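Local atomic coordinates of chitinase A (Equisetum arvense, PDB entry 5BUM), a protein that probably hydrolyses glycosidic bonds as a family 18 chitinase, and carries the carbohydrate-binding LysM module to which this chain corresponds. Residues A[14-17]-A[18-21]. Sequence-based numbering, arbitrary orientation.
Sequences CYNI and AQTY. With SO4 (sulfate ion), chain C.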
loop_
_atom_site.group_PDB
_atom_site.type_symbol
_atom_site.label_atom_id
_atom_site.label_comp_id
_atom_site.label_asym_id
_atom_site.label_seq_id
_atom_site.Cartn_x
_atom_site.Cartn_y
_atom_site.Cartn_z
ATOM N N CYS A 14 11.750 -5.722 -4.859
ATOM C CA CYS A 14 12.044 -4.293 -4.902
ATOM C C CYS A 14 13.224 -4.017 -5.839
ATOM O O CYS A 14 13.214 -3.028 -6.567
ATOM C CB CYS A 14 12.381 -3.749 -3.525
ATOM S SG CYS A 14 10.983 -3.330 -2.478
ATOM N N TYR A 15 14.252 -4.879 -5.789
ATOM C CA TYR A 15 15.423 -4.678 -6.606
ATOM C C TYR A 15 15.035 -4.548 -8.047
ATOM O O TYR A 15 15.523 -3.648 -8.713
ATOM C CB TYR A 15 16.437 -5.790 -6.403
ATOM C CG TYR A 15 17.753 -5.580 -7.112
ATOM C CD1 TYR A 15 18.765 -4.814 -6.551
ATOM C CD2 TYR A 15 18.004 -6.176 -8.349
ATOM C CE1 TYR A 15 19.981 -4.639 -7.215
ATOM C CE2 TYR A 15 19.218 -5.998 -9.007
ATOM C CZ TYR A 15 20.183 -5.233 -8.441
ATOM O OH TYR A 15 21.370 -5.065 -9.119
ATOM N N ASN A 16 14.139 -5.385 -8.548
ATOM C CA ASN A 16 13.872 -5.345 -9.987
ATOM C C ASN A 16 12.980 -4.197 -10.376
ATOM O O ASN A 16 13.070 -3.685 -11.505
ATOM C CB ASN A 16 13.238 -6.636 -10.486
ATOM C CG ASN A 16 14.161 -7.800 -10.362
ATOM O OD1 ASN A 16 13.738 -8.940 -10.255
ATOM N ND2 ASN A 16 15.436 -7.521 -10.367
ATOM N N ILE A 17 12.061 -3.851 -9.480
ATOM C CA ILE A 17 11.148 -2.734 -9.704
ATOM C C ILE A 17 11.983 -1.486 -9.849
ATOM O O ILE A 17 11.816 -0.724 -10.783
ATOM C CB ILE A 17 10.160 -2.578 -8.523
ATOM C CG1 ILE A 17 9.186 -3.819 -8.531
ATOM C CG2 ILE A 17 9.483 -1.213 -8.585
ATOM C CD1 ILE A 17 8.195 -3.940 -7.395
ATOM N N ALA A 18 12.914 -1.317 -8.936
ATOM C CA ALA A 18 13.827 -0.197 -8.953
ATOM C C ALA A 18 14.677 -0.143 -10.239
ATOM O O ALA A 18 14.774 0.879 -10.891
ATOM C CB ALA A 18 14.734 -0.311 -7.739
ATOM N N GLN A 19 15.314 -1.247 -10.587
ATOM C CA GLN A 19 16.061 -1.307 -11.850
ATOM C C GLN A 19 15.189 -0.900 -13.022
ATOM O O GLN A 19 15.601 -0.079 -13.802
ATOM C CB GLN A 19 16.559 -2.703 -12.138
ATOM C CG GLN A 19 17.912 -3.010 -11.598
ATOM C CD GLN A 19 18.349 -4.301 -12.220
ATOM O OE1 GLN A 19 17.511 -5.195 -12.487
ATOM N NE2 GLN A 19 19.634 -4.412 -12.506
ATOM N N THR A 20 13.989 -1.469 -13.130
ATOM C CA THR A 20 13.065 -1.030 -14.155
ATOM C C THR A 20 12.910 0.510 -14.290
ATOM O O THR A 20 12.763 1.023 -15.419
ATOM C CB THR A 20 11.712 -1.698 -13.971
ATOM O OG1 THR A 20 11.908 -3.097 -14.186
ATOM C CG2 THR A 20 10.693 -1.195 -15.002
ATOM N N TYR A 21 12.965 1.245 -13.177
ATOM C CA TYR A 21 12.833 2.699 -13.246
ATOM C C TYR A 21 14.181 3.471 -13.235
ATOM O O TYR A 21 14.186 4.704 -13.255
ATOM C CB TYR A 21 11.853 3.180 -12.166
ATOM C CG TYR A 21 10.447 2.827 -12.535
ATOM C CD1 TYR A 21 9.935 1.529 -12.319
ATOM C CD2 TYR A 21 9.652 3.745 -13.195
ATOM C CE1 TYR A 21 8.649 1.179 -12.733
ATOM C CE2 TYR A 21 8.371 3.408 -13.602
ATOM C CZ TYR A 21 7.855 2.146 -13.353
ATOM O OH TYR A 21 6.553 1.891 -13.754
HETATM S S SO4 C . 9.746 -5.792 -12.646
HETATM O O1 SO4 C . 8.552 -5.327 -13.410
HETATM O O2 SO4 C . 10.616 -6.730 -13.429
HETATM O O3 SO4 C . 9.351 -6.482 -11.375
HETATM O O4 SO4 C . 10.503 -4.547 -12.391
#
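Ala-18 N reaches back one turn to Cys-14 O, a straight 2.9 Å i to i+4 hydrogen bond of helix 14-21. The methyl of Ala-18 lies against the same carbonyl, CB 3.3 Å from Cys-14 O. At Gln-19 the backbone N bonds to Tyr-15 O, and the side chain runs out, extended beyond CG, obliquely past CE2 of the Tyr-15 ring. Gln-19 CD comes within 3.7 Å of Tyr-15 CE2, the amide plane turned 38° from the ring. With CG of Tyr-15 anti to the backbone N (chi1 -174°), the CE2 side of its ring ends up near that amide. Asn-16 runs alongside Gln-19 in the same direction, yet ND2 of Asn-16 stays 3.8 Å from OE1 of Gln-19, too long for a hydrogen bond.

Thr-20 N makes a straight bond to Asn-16 O. With OG1 beside its own backbone N (chi1 -65°), the hydroxyl sits 3.0 Å from that same Asn-16 O and 2.7 Å from sulfate O4; its single proton can serve either acceptor. The sulfate, probably from the crystallisation liquor, also brings O4 close to Ile-17 CA. Tyr-21 N gives a weak bond to Ile-17 O and a shorter one, 2.9 Å, to Ala-18 O, while Ile-17 O lies in the ring plane at the CD1 edge.

Within the βααβ LysM fold, Cys-14 is tied to Cys-37 by a disulfide and, like Ile-17, packs on Leu-28 of helix 25-30; Ile-17 and Tyr-21 both touch Tyr-6 of strand 5-7, which pairs antiparallel with strand 45-47.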